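Local coordinates for nuclease-like protein (Chaetomium thermophilum, PDB 6GRB), which probably acts as a structure-selective nuclease of the GEN1 family, cutting Holliday junctions and 5'-flaps in DNA recombination, at residues A[18-23]-A[373-378]; A[30-35]-A[71-76]; A[377-382]-A[442-447]. All coordinates share one frame; numbering follows the deposited sequence.

How the contacts relate
Contact 2 lies within the N-terminal nuclease core and contact 3 within the C-terminal domain; contact 1 joins the two. Contact 2 comes first to completion along the chain, joining strands 34-37 and 73-78 of the central sheet. Contact 1 spans some 350 residues, setting helix 18-29, which runs into strand 34-37, against the turn before strand 377-384. Contact 3 pairs that strand with 439-444 in the C-terminal sheet and shares Thr377 and Pro378 with contact 1. Centres of contacts 1 and 3 lie about 10 Å apart, those of 1 and 2 about 14 Å. Helix 18-29 therefore lies between the two regions: Leu18 and Ala22 pack on Ile72, while Ile23 meets Pro444, Thr446 and Ile447.

Contact 1. Residues A[18-23]-A[373-378]; sequences LCKLAI and STDATP
Lys20 reaches across the turn 374-377, and its aliphatic carbons do the touching. CB sits 3.7 Å from Thr374 O, with Thr377 OG1 slightly farther off. CG stands anti to the backbone N (chi1 -175°), and the extended chain carries CD across the Asp375 side chain at about a right angle, 3.6 Å from Asp375 CB. At the last torsion it bends, and NZ turns back to a salt bridge with Asp24 of its own helix; the Asp375 carboxylate is used elsewhere, by Ser17 N and His168. Here the first turns of helix 18-29, part of the XPG-type nuclease core, meet the turn that leads into strand 377-384 of the GEN1 C-terminal domain. The turn is braced from within: Thr377 OG1 donates to Thr374 O over 2.7 Å, in the carbonyl plane on a lone pair, and Thr377 N reaches the same oxygen. This helps hold the rotation of Thr377 and presents its CG2 to Ile23 CG2 at 3.9 Å. Beside it, Cys19 SG faces both threonines, 3.8 Å from Thr374 CG2 and 3.9 Å from Thr377 OG1, without a hydrogen bond to either.

Contact 2. Residues A[30-35]-A[71-76]; sequences NRPLRL and GIHPIF
Two parallel neighbours of the central sheet meet where Arg34 pairs with His73 and Leu35 with Pro74, the strands of a beta-alpha-beta crossover whose connection includes helix 55-70, within the PIN-like core of the XPG N-terminal domain. Three backbone bonds set the register: His73 N to Leu33 O (2.9 Å), Leu35 N to His73 O (3.0 Å) and Ile75 N to Leu35 O (2.8 Å). Pro32, just ahead of the strand, packs over the His73 ring. Its CB stands over one ring face, 4.1 Å from the centroid and 14° off the normal, a CH-pi contact displaced toward the ring's rim, while CG meets His73 CE1 at 3.7 Å. Arg34 CG meets His73 CB at 4.1 Å, with guanidinium and imidazole planes nearly coplanar (24°). Pro32 CB also rests against the carbonyl oxygen of Gly71, the residue that ends helix 55-70 in a Schellman motif. A water accepts from Leu33 N and gives a weak bond to Gly71 O, bridging the two chains ahead of the first strand pair. Ile72 is the apolar partner of Leu33 and Leu35: its CG2, anti to the backbone N, reaches Leu35 CB at 3.9 Å, and its CD1 lies beside Leu33 CD2 at 4.1 Å, the two side chains pointing the same way. Leu18 and Ala22 of helix 18-29 also pack on Ile72. Because every strong bond here is between backbone groups, and neither Pro32 nor Pro74 is asked for an N-H, two prolines fit the pairing without costing it a hydrogen bond.

Contact 3. Residues A[377-382]-A[442-447]; sequences TPELRV and WVPETI
With chi1 near 180° (-175°) and a bend at chi2 (69°), the Arg381 chain crosses the Trp442 indole. Arg381 CB stands over the six-membered ring, 3.8 Å from its centroid. CD lies over the middle of the bicycle at a height of 3.6 Å, and CZ comes 4.4 Å from the centroid of the five-membered ring, an off-centre cation-pi contact. Guanidinium and indole are turned 41° apart, so the stack is not flat, and NH1 and Trp442 NE1, both donors, touch without bonding. The indole also makes a cation-pi contact with Arg369 of the adjoining strand 364-371, outside the two segments, and Arg369 in turn forms a salt bridge with Glu379 OE2; aromatic ring and acid thus share one cation. The other carboxylate oxygen, Glu379 OE1, rests 3.8 Å from Trp442 CB. Between the strands, Leu380 and Val443 exchange both backbone bonds, 2.9 Å from Leu380 N to Val443 O and 3.1 Å from Val443 N to Leu380 O. At the far end of strand 439-444, Pro378 O accepts from Glu445 N at 2.8 Å, where the chain has already entered helix 445-451 after Pro444 at the N-cap. The extended Glu445 side chain crosses Leu380, with CG 3.9 Å from Leu380 CD1, and sends OE1 to a salt bridge with Arg368. An antiparallel three-stranded sheet running straight into helix 445-451 is consistent with the chromodomain-like fold known from GEN1 relatives.

Contact 1. Residues A[18-23]-A[373-378]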
ATOM      1  N   LEU A  18       2.317  -9.037  -4.457  1.00 55.62           N
ATOM      2  CA  LEU A  18       2.932  -7.708  -4.455  1.00 54.93           C
ATOM      3  C   LEU A  18       4.210  -7.673  -5.293  1.00 54.43           C
ATOM      4  O   LEU A  18       4.501  -6.685  -5.980  1.00 53.96           O
ATOM      5  CB  LEU A  18       3.231  -7.281  -3.019  1.00 55.07           C
ATOM      6  CG  LEU A  18       3.636  -5.835  -2.758  1.00 54.43           C
ATOM      7  CD1 LEU A  18       2.739  -4.874  -3.541  1.00 54.36           C
ATOM      8  CD2 LEU A  18       3.557  -5.542  -1.263  1.00 54.74           C
ATOM      9  N   CYS A  19       4.988  -8.749  -5.243  1.00 56.62           N
ATOM     10  CA  CYS A  19       6.131  -8.861  -6.134  1.00 56.39           C
ATOM     11  C   CYS A  19       5.712  -8.779  -7.605  1.00 56.12           C
ATOM     12  O   CYS A  19       6.435  -8.204  -8.424  1.00 55.80           O
ATOM     13  CB  CYS A  19       6.885 -10.158  -5.843  1.00 57.18           C
ATOM     14  SG  CYS A  19       8.118 -10.585  -7.085  1.00 57.19           S
ATOM     15  N   LYS A  20       4.557  -9.347  -7.972  1.00 57.31           N
ATOM     16  CA  LYS A  20       4.162  -9.260  -9.380  1.00 57.24           C
ATOM     17  C   LYS A  20       3.789  -7.834  -9.767  1.00 57.05           C
ATOM     18  O   LYS A  20       4.107  -7.388 -10.871  1.00 57.00           O
ATOM     19  CB  LYS A  20       3.007 -10.198  -9.698  1.00 57.75           C
ATOM     20  CG  LYS A  20       2.693 -10.196 -11.187  1.00 57.86           C
ATOM     21  CD  LYS A  20       1.578 -11.125 -11.573  1.00 58.38           C
ATOM     22  CE  LYS A  20       0.956 -10.678 -12.883  1.00 58.63           C
ATOM     23  NZ  LYS A  20       2.021 -10.642 -13.920  1.00 58.40           N
ATOM     24  N   LEU A  21       3.131  -7.096  -8.873  1.00 56.37           N
ATOM     25  CA  LEU A  21       2.807  -5.706  -9.172  1.00 56.48           C
ATOM     26  C   LEU A  21       4.064  -4.871  -9.302  1.00 56.09           C
ATOM     27  O   LEU A  21       4.178  -4.043 -10.210  1.00 56.33           O
ATOM     28  CB  LEU A  21       1.916  -5.119  -8.085  1.00 56.80           C
ATOM     29  CG  LEU A  21       0.478  -5.589  -8.013  1.00 57.53           C
ATOM     30  CD1 LEU A  21      -0.105  -5.121  -6.686  1.00 57.83           C
ATOM     31  CD2 LEU A  21      -0.319  -5.044  -9.190  1.00 58.27           C
ATOM     32  N   ALA A  22       5.005  -5.045  -8.374  1.00 55.44           N
ATOM     33  CA  ALA A  22       6.245  -4.276  -8.427  1.00 55.26           C
ATOM     34  C   ALA A  22       7.020  -4.556  -9.715  1.00 55.31           C
ATOM     35  O   ALA A  22       7.499  -3.628 -10.378  1.00 55.50           O
ATOM     36  CB  ALA A  22       7.106  -4.594  -7.202  1.00 55.06           C
ATOM     37  N   ILE A  23       7.161  -5.835 -10.083  1.00 55.83           N
ATOM     38  CA  ILE A  23       8.007  -6.172 -11.217  1.00 55.92           C
ATOM     39  C   ILE A  23       7.303  -5.890 -12.552  1.00 56.15           C
ATOM     40  O   ILE A  23       7.960  -5.518 -13.531  1.00 56.28           O
ATOM     41  CB  ILE A  23       8.470  -7.630 -11.096  1.00 56.09           C
ATOM     42  CG1 ILE A  23       9.371  -7.796  -9.869  1.00 56.19           C
ATOM     43  CG2 ILE A  23       9.210  -8.083 -12.340  1.00 56.28           C
ATOM     44  CD1 ILE A  23      10.741  -7.107  -9.980  1.00 56.27           C
ATOM     45  N   SER A 373       4.026 -18.096  -5.414  1.00 65.34           N
ATOM     46  CA  SER A 373       3.935 -17.021  -4.426  1.00 65.29           C
ATOM     47  C   SER A 373       4.250 -15.658  -5.022  1.00 64.33           C
ATOM     48  O   SER A 373       3.983 -14.640  -4.379  1.00 64.10           O
ATOM     49  CB  SER A 373       4.883 -17.276  -3.244  1.00 66.28           C
ATOM     50  OG  SER A 373       6.216 -16.897  -3.559  1.00 66.32           O
ATOM     51  N   THR A 374       4.846 -15.615  -6.210  1.00 63.75           N
ATOM     52  CA  THR A 374       5.074 -14.385  -6.967  1.00 62.81           C
ATOM     53  C   THR A 374       4.155 -14.293  -8.185  1.00 62.32           C
ATOM     54  O   THR A 374       4.419 -13.512  -9.100  1.00 61.71           O
ATOM     55  CB  THR A 374       6.530 -14.306  -7.413  1.00 62.78           C
ATOM     56  OG1 THR A 374       6.828 -15.489  -8.164  1.00 63.19           O
ATOM     57  CG2 THR A 374       7.475 -14.197  -6.216  1.00 63.44           C
ATOM     58  N   ASP A 375       3.083 -15.092  -8.208  1.00 64.24           N
ATOM     59  CA  ASP A 375       2.238 -15.295  -9.392  1.00 64.14           C
ATOM     60  C   ASP A 375       3.112 -15.544 -10.627  1.00 63.96           C
ATOM     61  O   ASP A 375       2.902 -14.993 -11.717  1.00 63.64           O
ATOM     62  CB  ASP A 375       1.265 -14.122  -9.592  1.00 63.81           C
ATOM     63  CG  ASP A 375       0.381 -13.878  -8.361  1.00 64.11           C
ATOM     64  OD1 ASP A 375       0.092 -14.821  -7.614  1.00 64.66           O
ATOM     65  OD2 ASP A 375      -0.019 -12.721  -8.111  1.00 63.89           O
ATOM     66  N   ALA A 376       4.144 -16.370 -10.414  1.00 65.52           N
ATOM     67  CA  ALA A 376       5.082 -16.810 -11.450  1.00 65.53           C
ATOM     68  C   ALA A 376       5.947 -15.669 -11.991  1.00 64.96           C
ATOM     69  O   ALA A 376       6.192 -15.577 -13.191  1.00 64.79           O
ATOM     70  CB  ALA A 376       4.353 -17.519 -12.583  1.00 65.70           C
ATOM     71  N   THR A 377       6.419 -14.787 -11.116  1.00 63.36           N
ATOM     72  CA  THR A 377       7.503 -13.896 -11.508  1.00 62.97           C
ATOM     73  C   THR A 377       8.803 -14.687 -11.587  1.00 63.53           C
ATOM     74  O   THR A 377       9.149 -15.405 -10.634  1.00 64.22           O
ATOM     75  CB  THR A 377       7.687 -12.757 -10.528  1.00 62.62           C
ATOM     76  OG1 THR A 377       6.429 -12.127 -10.284  1.00 62.28           O
ATOM     77  CG2 THR A 377       8.646 -11.732 -11.111  1.00 62.17           C
ATOM     78  N   PRO A 378       9.540 -14.606 -12.694  1.00 63.33           N
ATOM     79  CA  PRO A 378      10.814 -15.336 -12.785  1.00 63.96           C
ATOM     80  C   PRO A 378      11.805 -14.843 -11.743  1.00 64.25           C
ATOM     81  O   PRO A 378      12.044 -13.646 -11.610  1.00 63.73           O
ATOM     82  CB  PRO A 378      11.292 -15.035 -14.210  1.00 63.68           C
ATOM     83  CG  PRO A 378      10.038 -14.740 -14.958  1.00 63.21           C
ATOM     84  CD  PRO A 378       9.118 -14.057 -13.993  1.00 62.84           C
TER

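Contact 2. Residues A[30-35]-A[71-76]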
ATOM      1  N   ASN A  30       9.751   1.172 -16.556  1.00 63.37           N
ATOM      2  CA  ASN A  30      11.204   1.291 -16.419  1.00 63.41           C
ATOM      3  C   ASN A  30      11.608   2.101 -15.186  1.00 63.80           C
ATOM      4  O   ASN A  30      12.534   2.909 -15.216  1.00 64.49           O
ATOM      5  CB  ASN A  30      11.829   1.863 -17.695  1.00 63.97           C
ATOM      6  CG  ASN A  30      12.005   0.792 -18.777  1.00 63.53           C
ATOM      7  OD1 ASN A  30      11.121   0.579 -19.622  1.00 63.57           O
ATOM      8  ND2 ASN A  30      13.141   0.090 -18.738  1.00 63.24           N
ATOM      9  N   ARG A  31      10.941   1.854 -14.079  1.00 56.91           N
ATOM     10  CA  ARG A  31      11.315   2.456 -12.809  1.00 57.27           C
ATOM     11  C   ARG A  31      10.461   1.805 -11.733  1.00 56.54           C
ATOM     12  O   ARG A  31       9.371   1.302 -12.031  1.00 56.15           O
ATOM     13  CB  ARG A  31      11.130   3.990 -12.816  1.00 58.52           C
ATOM     14  CG  ARG A  31       9.726   4.401 -12.593  1.00 58.74           C
ATOM     15  CD  ARG A  31       9.554   5.879 -12.446  1.00 60.10           C
ATOM     16  NE  ARG A  31       8.129   6.121 -12.563  1.00 60.37           N
ATOM     17  CZ  ARG A  31       7.547   7.314 -12.639  1.00 61.55           C
ATOM     18  NH1 ARG A  31       6.224   7.364 -12.745  1.00 61.81           N
ATOM     19  NH2 ARG A  31       8.265   8.442 -12.606  1.00 62.54           N
ATOM     20  N   PRO A  32      10.925   1.783 -10.480  1.00 53.67           N
ATOM     21  CA  PRO A  32      10.202   1.041  -9.437  1.00 52.88           C
ATOM     22  C   PRO A  32       8.823   1.626  -9.127  1.00 53.13           C
ATOM     23  O   PRO A  32       8.531   2.796  -9.388  1.00 54.14           O
ATOM     24  CB  PRO A  32      11.137   1.145  -8.230  1.00 53.05           C
ATOM     25  CG  PRO A  32      12.478   1.400  -8.830  1.00 53.72           C
ATOM     26  CD  PRO A  32      12.235   2.258 -10.003  1.00 54.35           C
ATOM     27  N   LEU A  33       7.960   0.760  -8.612  1.00 52.72           N
ATOM     28  CA  LEU A  33       6.625   1.141  -8.180  1.00 53.04           C
ATOM     29  C   LEU A  33       6.705   2.080  -6.996  1.00 53.58           C
ATOM     30  O   LEU A  33       7.449   1.824  -6.049  1.00 53.13           O
ATOM     31  CB  LEU A  33       5.839  -0.115  -7.778  1.00 52.26           C
ATOM     32  CG  LEU A  33       4.461  -0.037  -7.133  1.00 52.58           C
ATOM     33  CD1 LEU A  33       3.458   0.348  -8.172  1.00 53.51           C
ATOM     34  CD2 LEU A  33       4.103  -1.393  -6.601  1.00 51.88           C
ATOM     35  N   ARG A  34       5.919   3.152  -7.036  1.00 51.13           N
ATOM     36  CA  ARG A  34       5.770   4.074  -5.919  1.00 51.97           C
ATOM     37  C   ARG A  34       4.439   3.844  -5.228  1.00 51.95           C
ATOM     38  O   ARG A  34       3.387   3.930  -5.862  1.00 52.70           O
ATOM     39  CB  ARG A  34       5.846   5.507  -6.399  1.00 53.72           C
ATOM     40  CG  ARG A  34       7.162   5.853  -6.900  1.00 53.92           C
ATOM     41  CD  ARG A  34       7.001   6.923  -7.918  1.00 55.14           C
ATOM     42  NE  ARG A  34       8.302   7.302  -8.418  1.00 55.48           N
ATOM     43  CZ  ARG A  34       8.488   8.288  -9.282  1.00 56.45           C
ATOM     44  NH1 ARG A  34       7.427   8.960  -9.746  1.00 57.02           N
ATOM     45  NH2 ARG A  34       9.719   8.577  -9.700  1.00 56.85           N
ATOM     46  N   LEU A  35       4.485   3.624  -3.918  1.00 51.04           N
ATOM     47  CA  LEU A  35       3.315   3.228  -3.143  1.00 50.71           C
ATOM     48  C   LEU A  35       3.068   4.218  -2.016  1.00 51.24           C
ATOM     49  O   LEU A  35       3.959   4.478  -1.201  1.00 50.86           O
ATOM     50  CB  LEU A  35       3.516   1.814  -2.574  1.00 49.17           C
ATOM     51  CG  LEU A  35       2.284   0.994  -2.205  1.00 49.08           C
ATOM     52  CD1 LEU A  35       1.296   1.096  -3.373  1.00 50.08           C
ATOM     53  CD2 LEU A  35       2.674  -0.488  -1.918  1.00 48.16           C
ATOM     54  N   GLY A  71      11.726  -4.006  -4.020  1.00 56.75           N
ATOM     55  CA  GLY A  71      12.103  -2.809  -4.761  1.00 56.97           C
ATOM     56  C   GLY A  71      11.003  -1.769  -4.885  1.00 56.77           C
ATOM     57  O   GLY A  71      10.839  -1.165  -5.953  1.00 56.99           O
ATOM     58  N   ILE A  72      10.243  -1.536  -3.823  1.00 52.57           N
ATOM     59  CA  ILE A  72       9.125  -0.603  -3.846  1.00 52.63           C
ATOM     60  C   ILE A  72       9.587   0.692  -3.198  1.00 53.43           C
ATOM     61  O   ILE A  72      10.249   0.659  -2.159  1.00 53.61           O
ATOM     62  CB  ILE A  72       7.903  -1.196  -3.117  1.00 52.14           C
ATOM     63  CG1 ILE A  72       7.348  -2.398  -3.899  1.00 51.87           C
ATOM     64  CG2 ILE A  72       6.833  -0.127  -2.820  1.00 52.50           C
ATOM     65  CD1 ILE A  72       6.082  -2.962  -3.325  1.00 51.87           C
ATOM     66  N   HIS A  73       9.278   1.833  -3.827  1.00 51.14           N
ATOM     67  CA  HIS A  73       9.533   3.154  -3.253  1.00 52.42           C
ATOM     68  C   HIS A  73       8.306   3.585  -2.453  1.00 52.43           C
ATOM     69  O   HIS A  73       7.311   4.029  -3.049  1.00 52.92           O
ATOM     70  CB  HIS A  73       9.825   4.206  -4.327  1.00 53.79           C
ATOM     71  CG  HIS A  73      11.167   4.081  -4.984  1.00 54.17           C
ATOM     72  ND1 HIS A  73      11.445   4.634  -6.221  1.00 54.89           N
ATOM     73  CD2 HIS A  73      12.303   3.462  -4.586  1.00 54.08           C
ATOM     74  CE1 HIS A  73      12.698   4.366  -6.547  1.00 55.16           C
ATOM     75  NE2 HIS A  73      13.239   3.659  -5.571  1.00 54.79           N
ATOM     76  N   PRO A  74       8.326   3.464  -1.121  1.00 49.75           N
ATOM     77  CA  PRO A  74       7.127   3.738  -0.321  1.00 49.52           C
ATOM     78  C   PRO A  74       7.115   5.133   0.266  1.00 50.86           C
ATOM     79  O   PRO A  74       8.117   5.628   0.787  1.00 51.69           O
ATOM     80  CB  PRO A  74       7.252   2.713   0.807  1.00 48.34           C
ATOM     81  CG  PRO A  74       8.733   2.652   1.039  1.00 48.75           C
ATOM     82  CD  PRO A  74       9.412   2.888  -0.306  1.00 49.44           C
ATOM     83  N   ILE A  75       5.944   5.763   0.230  1.00 47.64           N
ATOM     84  CA  ILE A  75       5.712   6.976   1.016  1.00 48.35           C
ATOM     85  C   ILE A  75       4.635   6.655   2.054  1.00 47.07           C
ATOM     86  O   ILE A  75       3.508   6.270   1.708  1.00 46.82           O
ATOM     87  CB  ILE A  75       5.371   8.201   0.143  1.00 49.98           C
ATOM     88  CG1 ILE A  75       5.169   9.440   1.010  1.00 49.98           C
ATOM     89  CG2 ILE A  75       4.157   7.973  -0.714  1.00 49.96           C
ATOM     90  CD1 ILE A  75       5.397  10.759   0.271  1.00 51.30           C
ATOM     91  N   PHE A  76       5.013   6.761   3.331  1.00 50.21           N
ATOM     92  CA  PHE A  76       4.146   6.409   4.450  1.00 49.44           C
ATOM     93  C   PHE A  76       3.394   7.647   4.923  1.00 49.97           C
ATOM     94  O   PHE A  76       4.023   8.627   5.312  1.00 50.39           O
ATOM     95  CB  PHE A  76       4.974   5.831   5.595  1.00 48.89           C
ATOM     96  CG  PHE A  76       5.618   4.530   5.268  1.00 48.34           C
ATOM     97  CD1 PHE A  76       4.989   3.347   5.574  1.00 47.76           C
ATOM     98  CD2 PHE A  76       6.869   4.491   4.673  1.00 48.73           C
ATOM     99  CE1 PHE A  76       5.588   2.138   5.280  1.00 47.36           C
ATOM    100  CE2 PHE A  76       7.474   3.308   4.389  1.00 48.23           C
ATOM    101  CZ  PHE A  76       6.832   2.127   4.680  1.00 47.45           C
TER
HETATM  102  O   HOH W   1       8.941  -1.906  -8.737  1.00 53.47           O

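Contact 3. Residues A[377-382]-A[442-447]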
ATOM      1  N   THR A 377       6.419 -14.787 -11.116  1.00 63.36           N
ATOM      2  CA  THR A 377       7.503 -13.896 -11.508  1.00 62.97           C
ATOM      3  C   THR A 377       8.803 -14.687 -11.587  1.00 63.53           C
ATOM      4  O   THR A 377       9.149 -15.405 -10.634  1.00 64.22           O
ATOM      5  CB  THR A 377       7.687 -12.757 -10.528  1.00 62.62           C
ATOM      6  OG1 THR A 377       6.429 -12.127 -10.284  1.00 62.28           O
ATOM      7  CG2 THR A 377       8.646 -11.732 -11.111  1.00 62.17           C
ATOM      8  N   PRO A 378       9.540 -14.606 -12.694  1.00 63.33           N
ATOM      9  CA  PRO A 378      10.814 -15.336 -12.785  1.00 63.96           C
ATOM     10  C   PRO A 378      11.805 -14.843 -11.743  1.00 64.25           C
ATOM     11  O   PRO A 378      12.044 -13.646 -11.610  1.00 63.73           O
ATOM     12  CB  PRO A 378      11.292 -15.035 -14.210  1.00 63.68           C
ATOM     13  CG  PRO A 378      10.038 -14.740 -14.958  1.00 63.21           C
ATOM     14  CD  PRO A 378       9.118 -14.057 -13.993  1.00 62.84           C
ATOM     15  N   GLU A 379      12.382 -15.777 -10.994  1.00 64.41           N
ATOM     16  CA  GLU A 379      13.378 -15.446  -9.992  1.00 65.01           C
ATOM     17  C   GLU A 379      14.634 -16.248 -10.262  1.00 65.97           C
ATOM     18  O   GLU A 379      14.578 -17.357 -10.801  1.00 66.35           O
ATOM     19  CB  GLU A 379      12.876 -15.719  -8.577  1.00 65.64           C
ATOM     20  CG  GLU A 379      11.781 -14.764  -8.116  1.00 64.77           C
ATOM     21  CD  GLU A 379      11.263 -15.115  -6.734  1.00 65.56           C
ATOM     22  OE1 GLU A 379      11.340 -14.253  -5.834  1.00 65.53           O
ATOM     23  OE2 GLU A 379      10.801 -16.262  -6.548  1.00 66.22           O
ATOM     24  N   LEU A 380      15.769 -15.671  -9.900  1.00 66.30           N
ATOM     25  CA  LEU A 380      17.052 -16.343 -10.013  1.00 67.36           C
ATOM     26  C   LEU A 380      17.628 -16.558  -8.618  1.00 68.67           C
ATOM     27  O   LEU A 380      17.521 -15.681  -7.748  1.00 68.62           O
ATOM     28  CB  LEU A 380      18.018 -15.533 -10.891  1.00 66.98           C
ATOM     29  CG  LEU A 380      17.682 -15.432 -12.395  1.00 66.06           C
ATOM     30  CD1 LEU A 380      18.741 -14.656 -13.160  1.00 65.91           C
ATOM     31  CD2 LEU A 380      17.510 -16.814 -12.988  1.00 66.48           C
ATOM     32  N   ARG A 381      18.210 -17.734  -8.406  1.00 68.12           N
ATOM     33  CA  ARG A 381      18.798 -18.103  -7.119  1.00 69.66           C
ATOM     34  C   ARG A 381      20.196 -17.509  -7.037  1.00 70.30           C
ATOM     35  O   ARG A 381      21.105 -17.949  -7.745  1.00 70.60           O
ATOM     36  CB  ARG A 381      18.849 -19.625  -6.976  1.00 70.60           C
ATOM     37  CG  ARG A 381      19.329 -20.112  -5.641  1.00 72.18           C
ATOM     38  CD  ARG A 381      18.312 -19.813  -4.563  1.00 72.29           C
ATOM     39  NE  ARG A 381      18.552 -20.624  -3.372  1.00 73.72           N
ATOM     40  CZ  ARG A 381      17.864 -20.522  -2.235  1.00 74.14           C
ATOM     41  NH1 ARG A 381      16.882 -19.630  -2.130  1.00 73.35           N
ATOM     42  NH2 ARG A 381      18.168 -21.305  -1.198  1.00 75.23           N
ATOM     43  N   VAL A 382      20.359 -16.467  -6.232  1.00 71.65           N
ATOM     44  CA  VAL A 382      21.651 -15.795  -6.161  1.00 72.18           C
ATOM     45  C   VAL A 382      22.408 -15.930  -4.850  1.00 73.99           C
ATOM     46  O   VAL A 382      21.826 -15.931  -3.765  1.00 74.59           O
ATOM     47  CB  VAL A 382      21.512 -14.294  -6.488  1.00 70.82           C
ATOM     48  CG1 VAL A 382      22.842 -13.583  -6.289  1.00 70.82           C
ATOM     49  CG2 VAL A 382      21.006 -14.105  -7.910  1.00 69.74           C
ATOM     50  N   TRP A 442      16.333 -15.728  -3.403  1.00 69.99           N
ATOM     51  CA  TRP A 442      15.605 -15.627  -4.663  1.00 68.27           C
ATOM     52  C   TRP A 442      15.333 -14.157  -4.967  1.00 66.61           C
ATOM     53  O   TRP A 442      14.664 -13.465  -4.184  1.00 66.17           O
ATOM     54  CB  TRP A 442      14.290 -16.406  -4.621  1.00 68.05           C
ATOM     55  CG  TRP A 442      14.424 -17.899  -4.618  1.00 69.08           C
ATOM     56  CD1 TRP A 442      14.209 -18.731  -3.565  1.00 70.25           C
ATOM     57  CD2 TRP A 442      14.759 -18.742  -5.731  1.00 68.83           C
ATOM     58  NE1 TRP A 442      14.407 -20.036  -3.940  1.00 70.60           N
ATOM     59  CE2 TRP A 442      14.741 -20.070  -5.267  1.00 69.81           C
ATOM     60  CE3 TRP A 442      15.072 -18.499  -7.071  1.00 67.89           C
ATOM     61  CZ2 TRP A 442      15.025 -21.156  -6.097  1.00 69.85           C
ATOM     62  CZ3 TRP A 442      15.344 -19.568  -7.897  1.00 68.05           C
ATOM     63  CH2 TRP A 442      15.328 -20.882  -7.407  1.00 69.03           C
ATOM     64  N   VAL A 443      15.837 -13.683  -6.104  1.00 66.13           N
ATOM     65  CA  VAL A 443      15.650 -12.289  -6.509  1.00 64.65           C
ATOM     66  C   VAL A 443      14.998 -12.266  -7.886  1.00 63.57           C
ATOM     67  O   VAL A 443      15.366 -13.080  -8.753  1.00 63.93           O
ATOM     68  CB  VAL A 443      16.982 -11.520  -6.484  1.00 64.90           C
ATOM     69  CG1 VAL A 443      16.779 -10.079  -6.911  1.00 63.74           C
ATOM     70  CG2 VAL A 443      17.587 -11.581  -5.087  1.00 65.84           C
ATOM     71  N   PRO A 444      14.007 -11.396  -8.114  1.00 63.48           N
ATOM     72  CA  PRO A 444      13.338 -11.350  -9.435  1.00 62.70           C
ATOM     73  C   PRO A 444      14.316 -11.091 -10.570  1.00 62.67           C
ATOM     74  O   PRO A 444      15.152 -10.190 -10.498  1.00 62.62           O
ATOM     75  CB  PRO A 444      12.329 -10.205  -9.279  1.00 61.71           C
ATOM     76  CG  PRO A 444      11.997 -10.224  -7.800  1.00 61.97           C
ATOM     77  CD  PRO A 444      13.272 -10.623  -7.092  1.00 62.98           C
ATOM     78  N   GLU A 445      14.188 -11.893 -11.633  1.00 67.37           N
ATOM     79  CA  GLU A 445      15.142 -11.869 -12.744  1.00 67.52           C
ATOM     80  C   GLU A 445      15.287 -10.472 -13.352  1.00 66.90           C
ATOM     81  O   GLU A 445      16.389 -10.082 -13.757  1.00 67.18           O
ATOM     82  CB  GLU A 445      14.721 -12.882 -13.823  1.00 67.59           C
ATOM     83  CG  GLU A 445      15.670 -12.983 -14.989  1.00 67.83           C
ATOM     84  CD  GLU A 445      15.153 -13.904 -16.092  1.00 67.87           C
ATOM     85  OE1 GLU A 445      13.919 -14.064 -16.191  1.00 67.50           O
ATOM     86  OE2 GLU A 445      15.968 -14.470 -16.870  1.00 68.33           O
ATOM     87  N   THR A 446      14.203  -9.700 -13.437  1.00 64.52           N
ATOM     88  CA  THR A 446      14.393  -8.420 -14.102  1.00 64.23           C
ATOM     89  C   THR A 446      15.117  -7.423 -13.208  1.00 64.35           C
ATOM     90  O   THR A 446      15.792  -6.519 -13.717  1.00 64.50           O
ATOM     91  CB  THR A 446      13.066  -7.844 -14.619  1.00 63.75           C
ATOM     92  OG1 THR A 446      12.147  -7.662 -13.543  1.00 63.51           O
ATOM     93  CG2 THR A 446      12.457  -8.728 -15.669  1.00 63.96           C
ATOM     94  N   ILE A 447      15.042  -7.582 -11.886  1.00 63.30           N
ATOM     95  CA  ILE A 447      15.888  -6.744 -11.041  1.00 63.61           C
ATOM     96  C   ILE A 447      17.362  -7.100 -11.249  1.00 64.42           C
ATOM     97  O   ILE A 447      18.234  -6.227 -11.224  1.00 64.81           O
ATOM     98  CB  ILE A 447      15.456  -6.842  -9.560  1.00 63.58           C
ATOM     99  CG1 ILE A 447      14.166  -6.063  -9.340  1.00 62.84           C
ATOM    100  CG2 ILE A 447      16.539  -6.306  -8.627  1.00 64.22           C
ATOM    101  CD1 ILE A 447      13.793  -5.898  -7.905  1.00 62.78           C
TER